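Local coordinates for protein Esterase/lipase (Lactobacillus rhamnosus, PDB 4OUK) that probably hydrolyses ester bonds of lipid-like substrates as an alpha/beta-hydrolase, here holding a dialkylglyceryl alkylphosphonate in its active site, at residues 239-244 with 268-273; 182-187 with 277-282; 76-81 with 105-110; 70-75 with 100-105. The protein carries 1 engineered substitution. All blocks are in the same frame, centred on the assembly; numbering follows the deposited sequence.

Contact 1 (239-244 with 268-273); sequences GGQNDS and WPASAG. With C63 ((2R)-2,3-bis(hexyloxy)propyl hydrogen (S)-pentylphosphonate), chain B.
Gln-241 and Ala-270 meet where two neighbouring parallel strands of the alpha/beta-hydrolase sheet, 235-240 and 263-268, run out into loops. OE1 of Gln-241 accepts the backbone N-H of Ala-270 at 2.7 Å in a nearly straight bond (174°), the donor lying tilted from the amide plane. With CG anti to the carbonyl carbon (chi1 -67°) and the chain extended beyond it, the side chain reaches across and the amide oxygen also touches CB of Ala-270. The next residue, Asn-242, makes a weak hydrogen bond from ND2 to O of Gly-273, and a water links ND2 to O of Ala-270. Behind these side chains the two strands are still joined by backbone bonds, from Trp-268 N to Gly-239 O at 2.8 Å and from Gln-241 N to Trp-268 O at 2.9 Å. A type I turn that starts at Gly-240 then carries the chain to Asp-243, the probable acid of a Ser-His-Asp triad. The indole of Trp-268 gives its NE1 proton to Thr-293, while its CD1 edge lies 3.3 Å from O of Gly-239.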
# COMPACT_ATOMS: atom_id res chain seq x y z
N GLY A 239 -6.51 -8.41 7.37
CA GLY A 239 -6.89 -7.65 8.53
C GLY A 239 -7.51 -8.51 9.63
O GLY A 239 -7.22 -9.71 9.77
N GLY A 240 -8.36 -7.88 10.44
CA GLY A 240 -9.08 -8.62 11.48
C GLY A 240 -10.18 -7.87 12.19
O GLY A 240 -10.28 -6.65 12.08
N GLN A 241 -10.99 -8.63 12.98
CA GLN A 241 -12.16 -8.03 13.62
C GLN A 241 -11.78 -6.95 14.61
O GLN A 241 -12.61 -6.10 14.93
CB GLN A 241 -13.01 -9.11 14.29
CG GLN A 241 -13.63 -10.03 13.25
CD GLN A 241 -14.42 -11.18 13.85
OE1 GLN A 241 -14.23 -11.56 14.99
NE2 GLN A 241 -15.31 -11.76 13.04
N ASN A 242 -10.53 -6.99 15.11
CA ASN A 242 -10.01 -5.98 16.05
C ASN A 242 -9.29 -4.82 15.38
O ASN A 242 -8.63 -4.01 16.06
CB ASN A 242 -9.07 -6.65 17.09
CG ASN A 242 -9.84 -7.29 18.23
OD1 ASN A 242 -10.76 -6.69 18.72
ND2 ASN A 242 -9.49 -8.49 18.62
N ASP A 243 -9.36 -4.76 14.05
CA ASP A 243 -8.90 -3.58 13.33
C ASP A 243 -9.90 -2.46 13.60
O ASP A 243 -11.12 -2.63 13.45
CB ASP A 243 -8.80 -3.91 11.84
CG ASP A 243 -8.63 -2.70 10.97
OD1 ASP A 243 -7.96 -1.72 11.43
OD2 ASP A 243 -9.11 -2.76 9.78
N SER A 244 -9.40 -1.30 14.00
CA SER A 244 -10.30 -0.17 14.26
C SER A 244 -11.10 0.25 13.02
O SER A 244 -12.20 0.75 13.17
CB SER A 244 -9.57 1.01 14.93
OG SER A 244 -8.34 1.33 14.33
N TRP A 268 -8.51 -12.01 10.65
CA TRP A 268 -8.29 -12.63 11.94
C TRP A 268 -9.53 -12.45 12.83
O TRP A 268 -10.03 -11.34 12.95
CB TRP A 268 -7.04 -12.04 12.62
CG TRP A 268 -5.77 -12.54 11.99
CD1 TRP A 268 -5.15 -12.02 10.86
CD2 TRP A 268 -5.00 -13.68 12.40
NE1 TRP A 268 -4.02 -12.79 10.57
CE2 TRP A 268 -3.92 -13.80 11.49
CE3 TRP A 268 -5.14 -14.63 13.43
CZ2 TRP A 268 -2.95 -14.81 11.62
CZ3 TRP A 268 -4.21 -15.63 13.54
CH2 TRP A 268 -3.11 -15.72 12.64
N PRO A 269 -9.99 -13.52 13.47
CA PRO A 269 -11.18 -13.30 14.29
C PRO A 269 -10.85 -12.64 15.62
O PRO A 269 -9.69 -12.72 16.10
CB PRO A 269 -11.72 -14.72 14.47
CG PRO A 269 -10.48 -15.59 14.41
CD PRO A 269 -9.70 -14.96 13.30
N ALA A 270 -11.85 -12.02 16.24
CA ALA A 270 -11.68 -11.48 17.59
C ALA A 270 -11.05 -12.44 18.59
O ALA A 270 -10.27 -12.03 19.49
CB ALA A 270 -13.00 -10.96 18.13
N SER A 271 -11.40 -13.71 18.45
CA SER A 271 -10.92 -14.73 19.39
C SER A 271 -9.42 -14.95 19.26
O SER A 271 -8.82 -15.57 20.15
CB SER A 271 -11.63 -16.11 19.11
OG SER A 271 -11.54 -16.40 17.74
N ALA A 272 -8.84 -14.51 18.14
CA ALA A 272 -7.38 -14.56 17.98
C ALA A 272 -6.66 -13.51 18.84
O ALA A 272 -5.43 -13.53 18.93
CB ALA A 272 -6.97 -14.46 16.49
N GLY A 273 -7.40 -12.59 19.44
CA GLY A 273 -6.80 -11.75 20.44
C GLY A 273 -6.81 -10.26 20.23
O GLY A 273 -6.86 -9.76 19.09
P5 C63 B . -4.47 4.43 8.35
O11 C63 B . -3.47 4.92 7.39
C6 C63 B . -5.85 5.56 8.59
C7 C63 B . -6.52 5.85 7.29
C8 C63 B . -7.91 6.41 7.45
C9 C63 B . -7.91 7.87 7.81
C10 C63 B . -7.36 8.06 9.19
O4 C63 B . -3.88 4.09 9.78
C3 C63 B . -3.94 5.22 10.65
C2 C63 B . -5.28 5.40 11.38
O13 C63 B . -5.61 6.80 11.59
C14 C63 B . -6.08 7.10 12.91
C15 C63 B . -4.93 7.48 13.86
C16 C63 B . -4.62 8.97 13.84
C17 C63 B . -3.16 9.33 14.07
C1 C63 B . -5.26 4.68 12.72
O20 C63 B . -6.34 5.11 13.57
C21 C63 B . -7.00 4.02 14.25
C22 C63 B . -8.18 4.48 15.13
C23 C63 B . -8.86 5.76 14.68
C24 C63 B . -9.68 6.43 15.79
C25 C63 B . -9.05 7.77 16.21
C26 C63 B . -9.78 8.98 15.66
O HOH W 1 -10.02 -9.83 21.00

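Contact 2 (182-187 with 277-282); sequences LVCPVA and KHVFNV. With C63 ((2R)-2,3-bis(hexyloxy)propyl hydrogen (S)-pentylphosphonate), chain B.
The loop carrying His-278, the probable histidine of a Ser-His-Asp triad, packs here on the end of strand 179-183 of the alpha/beta-hydrolase sheet. CB of Cys-184 lies 3.7 Å from CE1 of the imidazole, approaching it obliquely, and its SG stands near N of Val-279. CG1 of Val-279 covers one face of the imidazole, over its centre, and also meets CB of Cys-184 at 4.0 Å. Further along, CG1 of Val-183, anti to its own N (chi1 177°), points into the turn that starts helix 280-283. There it meets OD1 of Asn-281 at 3.4 Å, the two side chains coming from opposite directions, and CG2 of Val-282 at 4.2 Å. The amide of Asn-281 is held from beyond by Asn-294, which receives its ND2 proton.

Beyond a probable hydrogen bond from ND1 to OD1 of Asp-243, the ring of His-278 meets OG of Ser-146 through NE2. NE2 also gives a weak hydrogen bond to O4 of the phosphonate, 3.1 Å away and bent to 129°, with the phosphorus near the ring plane. Replacing His-278 by an alanine would probably leave Asp-243 and Ser-146 without the ring that bridges them and open a gap beside Cys-184 CB. CG2 of Val-186 touches C8 of the pentyl chain. An imidazole set between a carboxylate, a serine and an ester oxygen is consistent with proton transfer to a leaving alkoxide, as in other serine esterases.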
# COMPACT_ATOMS: atom_id res chain seq x y z
N LEU A 182 -4.26 -5.79 0.19
CA LEU A 182 -4.64 -4.63 0.95
C LEU A 182 -4.67 -5.01 2.43
O LEU A 182 -5.38 -5.93 2.80
CB LEU A 182 -6.02 -4.14 0.52
CG LEU A 182 -6.18 -3.83 -0.97
CD1 LEU A 182 -7.57 -3.25 -1.27
CD2 LEU A 182 -5.10 -2.87 -1.47
N VAL A 183 -3.89 -4.31 3.23
CA VAL A 183 -3.79 -4.58 4.67
C VAL A 183 -4.59 -3.48 5.42
O VAL A 183 -4.25 -2.28 5.36
CB VAL A 183 -2.31 -4.72 5.16
CG1 VAL A 183 -2.29 -4.93 6.65
CG2 VAL A 183 -1.59 -5.88 4.48
N CYS A 184 -5.65 -3.94 6.12
CA CYS A 184 -6.65 -3.06 6.74
C CYS A 184 -6.88 -1.77 5.91
O CYS A 184 -6.70 -0.65 6.44
CB CYS A 184 -6.17 -2.64 8.09
SG CYS A 184 -5.83 -4.02 9.13
N PRO A 185 -7.24 -1.92 4.62
CA PRO A 185 -7.36 -0.72 3.81
C PRO A 185 -8.51 0.17 4.27
O PRO A 185 -9.49 -0.35 4.87
CB PRO A 185 -7.73 -1.29 2.46
CG PRO A 185 -8.57 -2.52 2.82
CD PRO A 185 -7.75 -3.12 3.91
N VAL A 186 -8.39 1.47 3.98
CA VAL A 186 -9.52 2.44 4.02
C VAL A 186 -9.86 2.78 2.58
O VAL A 186 -9.49 3.81 2.10
CB VAL A 186 -9.14 3.64 4.90
CG1 VAL A 186 -10.26 4.66 5.02
CG2 VAL A 186 -8.91 3.11 6.30
N ALA A 187 -10.45 1.82 1.87
CA ALA A 187 -10.61 1.91 0.45
C ALA A 187 -11.78 2.85 0.11
O ALA A 187 -11.91 3.25 -1.06
CB ALA A 187 -10.87 0.54 -0.14
N LYS A 277 -4.24 -5.77 16.15
CA LYS A 277 -4.91 -4.49 16.00
C LYS A 277 -4.55 -3.96 14.64
O LYS A 277 -4.13 -4.72 13.71
CB LYS A 277 -4.35 -3.52 17.04
CG LYS A 277 -2.98 -3.02 16.56
CD LYS A 277 -1.86 -2.98 17.60
CE LYS A 277 -0.53 -3.50 16.96
NZ LYS A 277 -0.17 -2.84 15.63
N HIS A 278 -4.66 -2.65 14.53
CA HIS A 278 -4.38 -1.96 13.32
C HIS A 278 -2.95 -2.22 12.71
O HIS A 278 -1.88 -1.97 13.27
CB HIS A 278 -4.78 -0.46 13.45
CG HIS A 278 -5.10 0.18 12.13
ND1 HIS A 278 -6.06 -0.33 11.28
CD2 HIS A 278 -4.53 1.22 11.48
CE1 HIS A 278 -6.08 0.37 10.16
NE2 HIS A 278 -5.17 1.33 10.26
N VAL A 279 -2.99 -2.77 11.51
CA VAL A 279 -1.85 -3.15 10.72
C VAL A 279 -0.74 -3.86 11.49
O VAL A 279 0.45 -3.61 11.29
CB VAL A 279 -1.35 -2.01 9.78
CG1 VAL A 279 -2.51 -1.41 9.03
CG2 VAL A 279 -0.65 -0.89 10.49
N PHE A 280 -1.16 -4.76 12.39
CA PHE A 280 -0.24 -5.50 13.29
C PHE A 280 0.85 -6.21 12.50
O PHE A 280 2.01 -6.32 12.92
CB PHE A 280 -1.01 -6.46 14.19
CG PHE A 280 -1.38 -7.73 13.53
CD1 PHE A 280 -0.48 -8.76 13.44
CD2 PHE A 280 -2.64 -7.88 12.94
CE1 PHE A 280 -0.82 -9.96 12.77
CE2 PHE A 280 -2.99 -9.06 12.29
CZ PHE A 280 -2.07 -10.11 12.22
N ASN A 281 0.50 -6.75 11.34
CA ASN A 281 1.45 -7.56 10.59
C ASN A 281 2.52 -6.74 9.86
O ASN A 281 3.52 -7.28 9.40
CB ASN A 281 0.75 -8.51 9.61
CG ASN A 281 -0.07 -7.76 8.57
OD1 ASN A 281 -1.03 -7.07 8.94
ND2 ASN A 281 0.33 -7.85 7.30
N VAL A 282 2.30 -5.43 9.75
CA VAL A 282 3.28 -4.49 9.20
C VAL A 282 4.11 -3.88 10.35
O VAL A 282 5.34 -3.64 10.29
CB VAL A 282 2.53 -3.33 8.44
CG1 VAL A 282 3.46 -2.22 7.97
CG2 VAL A 282 1.73 -3.89 7.28
P5 C63 B . -4.47 4.43 8.35
O11 C63 B . -3.47 4.92 7.39
C6 C63 B . -5.85 5.56 8.59
C7 C63 B . -6.52 5.85 7.29
C8 C63 B . -7.91 6.41 7.45
C9 C63 B . -7.91 7.87 7.81
C10 C63 B . -7.36 8.06 9.19
O4 C63 B . -3.88 4.09 9.78
C3 C63 B . -3.94 5.22 10.65
C2 C63 B . -5.28 5.40 11.38
O13 C63 B . -5.61 6.80 11.59
C14 C63 B . -6.08 7.10 12.91
C15 C63 B . -4.93 7.48 13.86
C16 C63 B . -4.62 8.97 13.84
C17 C63 B . -3.16 9.33 14.07
C1 C63 B . -5.26 4.68 12.72
O20 C63 B . -6.34 5.11 13.57
C21 C63 B . -7.00 4.02 14.25
C22 C63 B . -8.18 4.48 15.13
C23 C63 B . -8.86 5.76 14.68
C24 C63 B . -9.68 6.43 15.79
C25 C63 B . -9.05 7.77 16.21
C26 C63 B . -9.78 8.98 15.66

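Contact 3 (76-81 with 105-110); sequences GWFYGD and RLLPDV. With C63 ((2R)-2,3-bis(hexyloxy)propyl hydrogen (S)-pentylphosphonate), chain B.
Leu-107 is the bump of this contact, set into a hollow formed by Trp-77 and Phe-78. Its CB sits almost exactly over the centre of the Phe-78 ring, 3.8 Å from the centroid and 4° off the normal, a CH-pi contact in which the two side chains cross at about a right angle. CD2 lies between the two residues, touching CB of Trp-77 at 3.5 Å and CE1 of the phenyl ring. CD of Pro-108, after a cis peptide bond, meets the CE2 corner. Leu-106 fits a second, mostly backbone-lined recess, where CD1 lies 3.4 Å from O of Phe-78 and also reaches O of Gly-80. Both segments are loops following adjacent strands of the alpha/beta-hydrolase sheet, 66-72 and 98-102, and the first begins in what is probably the oxyanion hole: N of Gly-76 donates to O11 of the phosphonate at 2.9 Å. One backbone bond joins the loops, from Leu-107 N to Trp-77 O at 3.0 Å, while a water donates to the carbonyls of both Phe-78 and Leu-107. Tyr-206 meets the Phe-78 ring edge to face. A chi1 of -55°, which puts CG beside the backbone N, swings the Trp-77 indole away from Leu-107 to the ligand, where CZ3 presses 3.4 Å from C9 of the pentyl chain.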
# COMPACT_ATOMS: atom_id res chain seq x y z
N GLY A 76 -2.66 7.71 7.13
CA GLY A 76 -3.77 8.66 6.99
C GLY A 76 -3.55 9.74 5.94
O GLY A 76 -4.21 10.81 6.00
N TRP A 77 -2.69 9.45 4.95
CA TRP A 77 -2.40 10.40 3.87
C TRP A 77 -1.68 11.66 4.33
O TRP A 77 -1.19 12.41 3.45
CB TRP A 77 -3.67 10.83 3.13
CG TRP A 77 -4.47 9.71 2.60
CD1 TRP A 77 -4.23 9.02 1.48
CD2 TRP A 77 -5.68 9.20 3.15
NE1 TRP A 77 -5.19 8.04 1.32
CE2 TRP A 77 -6.10 8.15 2.32
CE3 TRP A 77 -6.41 9.49 4.31
CZ2 TRP A 77 -7.27 7.42 2.55
CZ3 TRP A 77 -7.58 8.77 4.56
CH2 TRP A 77 -7.98 7.72 3.69
N PHE A 78 -1.58 11.86 5.67
CA PHE A 78 -0.87 13.05 6.30
C PHE A 78 0.49 12.70 6.88
O PHE A 78 1.25 13.57 7.31
CB PHE A 78 -1.69 13.67 7.48
CG PHE A 78 -2.84 14.55 7.05
CD1 PHE A 78 -4.05 14.00 6.67
CD2 PHE A 78 -2.70 15.93 7.04
CE1 PHE A 78 -5.10 14.81 6.30
CE2 PHE A 78 -3.74 16.73 6.64
CZ PHE A 78 -4.94 16.17 6.27
N TYR A 79 0.81 11.43 6.92
CA TYR A 79 1.99 11.02 7.69
C TYR A 79 2.75 9.83 7.09
O TYR A 79 2.17 8.96 6.41
CB TYR A 79 1.59 10.78 9.15
CG TYR A 79 2.56 9.97 9.97
CD1 TYR A 79 2.42 8.61 10.06
CD2 TYR A 79 3.62 10.57 10.66
CE1 TYR A 79 3.32 7.84 10.79
CE2 TYR A 79 4.53 9.82 11.39
CZ TYR A 79 4.38 8.45 11.44
OH TYR A 79 5.26 7.61 12.13
N GLY A 80 4.06 9.79 7.37
CA GLY A 80 4.88 8.70 6.92
C GLY A 80 5.87 9.12 5.89
O GLY A 80 5.85 10.27 5.39
N ASP A 81 6.78 8.21 5.63
CA ASP A 81 7.79 8.37 4.56
C ASP A 81 8.33 6.97 4.17
O ASP A 81 7.84 5.96 4.69
CB ASP A 81 8.90 9.23 5.09
CG ASP A 81 9.54 8.65 6.37
OD1 ASP A 81 9.68 7.43 6.48
OD2 ASP A 81 9.98 9.46 7.23
N ARG A 105 4.41 12.69 -1.40
CA ARG A 105 4.10 13.99 -0.74
C ARG A 105 2.80 13.83 0.09
O ARG A 105 1.95 12.98 -0.22
CB ARG A 105 4.05 15.20 -1.72
CG ARG A 105 5.41 15.49 -2.33
CD ARG A 105 5.29 16.25 -3.63
NE ARG A 105 4.45 15.57 -4.59
CZ ARG A 105 3.86 16.17 -5.63
NH1 ARG A 105 4.07 17.46 -5.82
NH2 ARG A 105 3.18 15.49 -6.52
N LEU A 106 2.76 14.50 1.22
CA LEU A 106 1.69 14.33 2.20
C LEU A 106 0.71 15.45 2.09
O LEU A 106 1.04 16.57 1.69
CB LEU A 106 2.23 14.30 3.61
CG LEU A 106 3.29 13.20 3.82
CD1 LEU A 106 3.93 13.35 5.19
CD2 LEU A 106 2.74 11.80 3.67
N LEU A 107 -0.54 15.12 2.39
CA LEU A 107 -1.58 16.12 2.62
C LEU A 107 -1.09 16.92 3.81
O LEU A 107 -0.42 16.38 4.68
CB LEU A 107 -2.87 15.43 3.00
CG LEU A 107 -3.85 14.94 1.99
CD1 LEU A 107 -3.28 14.29 0.80
CD2 LEU A 107 -4.92 14.09 2.65
N PRO A 108 -1.39 18.23 3.85
CA PRO A 108 -2.14 18.97 2.88
C PRO A 108 -1.26 19.61 1.81
O PRO A 108 -1.75 20.35 1.02
CB PRO A 108 -2.77 20.05 3.74
CG PRO A 108 -1.70 20.37 4.77
CD PRO A 108 -0.94 19.09 4.97
N ASP A 109 0.03 19.35 1.80
CA ASP A 109 0.94 19.93 0.78
C ASP A 109 0.50 19.61 -0.64
O ASP A 109 0.73 20.36 -1.58
CB ASP A 109 2.33 19.38 0.99
CG ASP A 109 2.85 19.67 2.37
OD1 ASP A 109 2.50 20.76 2.89
OD2 ASP A 109 3.55 18.79 2.93
N VAL A 110 -0.10 18.45 -0.78
CA VAL A 110 -0.68 17.98 -2.02
C VAL A 110 -2.08 17.50 -1.72
O VAL A 110 -2.54 17.50 -0.55
CB VAL A 110 0.17 16.84 -2.65
CG1 VAL A 110 1.50 17.40 -3.12
CG2 VAL A 110 0.36 15.61 -1.72
P5 C63 B . -4.47 4.43 8.35
O11 C63 B . -3.47 4.92 7.39
C6 C63 B . -5.85 5.56 8.59
C7 C63 B . -6.52 5.85 7.29
C8 C63 B . -7.91 6.41 7.45
C9 C63 B . -7.91 7.87 7.81
C10 C63 B . -7.36 8.06 9.19
O4 C63 B . -3.88 4.09 9.78
C3 C63 B . -3.94 5.22 10.65
C2 C63 B . -5.28 5.40 11.38
O13 C63 B . -5.61 6.80 11.59
C14 C63 B . -6.08 7.10 12.91
C15 C63 B . -4.93 7.48 13.86
C16 C63 B . -4.62 8.97 13.84
C17 C63 B . -3.16 9.33 14.07
C1 C63 B . -5.26 4.68 12.72
O20 C63 B . -6.34 5.11 13.57
C21 C63 B . -7.00 4.02 14.25
C22 C63 B . -8.18 4.48 15.13
C23 C63 B . -8.86 5.76 14.68
C24 C63 B . -9.68 6.43 15.79
C25 C63 B . -9.05 7.77 16.21
C26 C63 B . -9.78 8.98 15.66
O HOH W 2 1.19 16.44 6.71

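Contact 4 (70-75 with 100-105). With C63 ((2R)-2,3-bis(hexyloxy)propyl hydrogen (S)-pentylphosphonate), chain B.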
# COMPACT_ATOMS: atom_id res chain seq x y z
N ILE A 70 6.00 -4.27 -4.23
CA ILE A 70 5.96 -2.83 -4.11
C ILE A 70 5.02 -2.43 -3.01
O ILE A 70 3.85 -2.79 -3.03
CB ILE A 70 5.54 -2.18 -5.45
CG1 ILE A 70 6.57 -2.49 -6.53
CG2 ILE A 70 5.42 -0.71 -5.27
CD1 ILE A 70 6.04 -2.31 -7.92
N ASP A 71 5.55 -1.69 -2.03
CA ASP A 71 4.84 -1.34 -0.86
C ASP A 71 4.47 0.16 -0.81
O ASP A 71 5.33 1.02 -0.98
CB ASP A 71 5.71 -1.72 0.38
CG ASP A 71 4.97 -1.46 1.70
OD1 ASP A 71 3.84 -2.01 1.84
OD2 ASP A 71 5.48 -0.67 2.54
N ILE A 72 3.21 0.46 -0.49
CA ILE A 72 2.74 1.80 -0.22
C ILE A 72 2.33 1.94 1.22
O ILE A 72 1.25 1.40 1.67
CB ILE A 72 1.57 2.18 -1.16
CG1 ILE A 72 1.93 1.82 -2.65
CG2 ILE A 72 1.28 3.67 -1.00
CD1 ILE A 72 0.70 1.86 -3.58
N HIS A 73 3.16 2.69 1.95
CA HIS A 73 2.94 2.86 3.38
C HIS A 73 1.69 3.62 3.66
O HIS A 73 1.18 4.36 2.77
CB HIS A 73 4.13 3.58 4.05
CG HIS A 73 4.22 5.02 3.74
ND1 HIS A 73 3.44 5.96 4.38
CD2 HIS A 73 5.02 5.71 2.89
CE1 HIS A 73 3.76 7.16 3.94
NE2 HIS A 73 4.71 7.04 3.03
N GLY A 74 1.24 3.51 4.92
CA GLY A 74 0.06 4.17 5.42
C GLY A 74 0.40 5.36 6.28
O GLY A 74 1.50 5.88 6.18
N GLY A 75 -0.55 5.80 7.12
CA GLY A 75 -0.43 7.07 7.89
C GLY A 75 -1.49 8.13 7.53
O GLY A 75 -1.26 9.31 7.64
N MET A 100 10.38 -2.68 -3.26
CA MET A 100 10.50 -1.19 -3.39
C MET A 100 9.48 -0.63 -2.49
O MET A 100 8.32 -1.08 -2.48
CB MET A 100 10.28 -0.73 -4.84
CG MET A 100 10.50 0.74 -5.08
SD MET A 100 9.02 1.65 -4.76
CE MET A 100 8.28 1.69 -6.40
N GLY A 101 9.88 0.38 -1.75
CA GLY A 101 8.91 1.18 -0.96
C GLY A 101 9.24 2.66 -1.16
O GLY A 101 10.43 3.06 -1.08
N MET A 102 8.20 3.44 -1.46
CA MET A 102 8.37 4.84 -1.88
C MET A 102 7.79 5.78 -0.91
O MET A 102 6.85 5.46 -0.22
CB MET A 102 7.72 5.04 -3.23
CG MET A 102 6.24 5.27 -3.23
SD MET A 102 5.22 3.86 -2.73
CE MET A 102 5.33 2.71 -4.09
N GLY A 103 8.38 6.94 -0.85
CA GLY A 103 7.68 8.02 -0.24
C GLY A 103 6.75 8.66 -1.26
O GLY A 103 6.89 8.44 -2.44
N TYR A 104 5.81 9.45 -0.75
CA TYR A 104 4.88 10.27 -1.50
C TYR A 104 4.55 11.57 -0.68
O TYR A 104 4.54 11.58 0.59
CB TYR A 104 3.61 9.48 -1.93
CG TYR A 104 2.91 8.78 -0.81
CD1 TYR A 104 3.10 7.45 -0.55
CD2 TYR A 104 2.02 9.46 -0.03
CE1 TYR A 104 2.43 6.79 0.47
CE2 TYR A 104 1.37 8.84 1.03
CZ TYR A 104 1.53 7.52 1.25
OH TYR A 104 0.85 6.97 2.30
N ARG A 105 4.41 12.69 -1.40
CA ARG A 105 4.10 13.99 -0.74
C ARG A 105 2.80 13.83 0.09
O ARG A 105 1.95 12.98 -0.22
CB ARG A 105 4.05 15.20 -1.72
CG ARG A 105 5.41 15.49 -2.33
CD ARG A 105 5.29 16.25 -3.63
NE ARG A 105 4.45 15.57 -4.59
CZ ARG A 105 3.86 16.17 -5.63
NH1 ARG A 105 4.07 17.46 -5.82
NH2 ARG A 105 3.18 15.49 -6.52
P5 C63 B . -4.47 4.43 8.35
O11 C63 B . -3.47 4.92 7.39
C6 C63 B . -5.85 5.56 8.59
C7 C63 B . -6.52 5.85 7.29
C8 C63 B . -7.91 6.41 7.45
C9 C63 B . -7.91 7.87 7.81
C10 C63 B . -7.36 8.06 9.19
O4 C63 B . -3.88 4.09 9.78
C3 C63 B . -3.94 5.22 10.65
C2 C63 B . -5.28 5.40 11.38
O13 C63 B . -5.61 6.80 11.59
C14 C63 B . -6.08 7.10 12.91
C15 C63 B . -4.93 7.48 13.86
C16 C63 B . -4.62 8.97 13.84
C17 C63 B . -3.16 9.33 14.07
C1 C63 B . -5.26 4.68 12.72
O20 C63 B . -6.34 5.11 13.57
C21 C63 B . -7.00 4.02 14.25
C22 C63 B . -8.18 4.48 15.13
C23 C63 B . -8.86 5.76 14.68
C24 C63 B . -9.68 6.43 15.79
C25 C63 B . -9.05 7.77 16.21
C26 C63 B . -9.78 8.98 15.66
O HOH W 3 5.73 3.00 0.75
O HOH W 4 5.26 9.41 2.17
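Tyr-104 donates its hydroxyl proton to O of His-73 at 2.7 Å, approaching from above the carbonyl plane. The imidazole of His-73 is fixed in rotation by ND1, which gives a 2.6 Å bond to a lone pair of Gly-74 O within the ring plane, and by a water that links NE2 to N of Tyr-104. Deeper in the sheet, Asp-71 N bonds O of Met-100 at 2.9 Å between the parallel strands, and a water joins O of Asp-71, N of His-73 and O of Met-102. Residues 73-75 leave the first strand of a right-handed beta-alpha-beta crossover and match the HGGG-type loop that probably forms the oxyanion hole, as in related esterases; N of Gly-75 donates to O11 of the phosphonate at 3.1 Å. The Tyr-104 ring lies against the imidazole in an offset stack, centroids 4.4 Å apart and planes at 10°, with CE1 of the tyrosine over the rim of the smaller ring. A lysine in place of His-73 would probably lose the stack and the bond to Gly-74 O, leaving the tyrosine face without its flat mate and the glycine loop less firmly set. Folded at its last two torsions (chi2 -68°, chi3 -71°), Met-102 brings CE to CG2 of Ile-70 at 3.6 Å and to CG1 of Ile-72.

How the contacts relate
From the N terminus, strand 66-72 leads through 70-75 directly into 76-81, and the chain returns by helix 86-94 and strand 98-102 to 100-105 and then 105-110. Contacts 4 and 3 therefore cross, their segments alternating and sharing Arg-105; together they tie two neighbouring strands and the loops that follow them. Both loops are closed before 182-187 opens contact 2, whose long excursion ends at 277-282. Within that excursion contact 1 closes a shorter loop, joining strands 235-240 and 263-268. Contacts 1 and 2 meet where Asp-243 reaches His-278, while Val-186 of contact 2 touches Trp-77 of contact 3. All four reach the bound phosphonate.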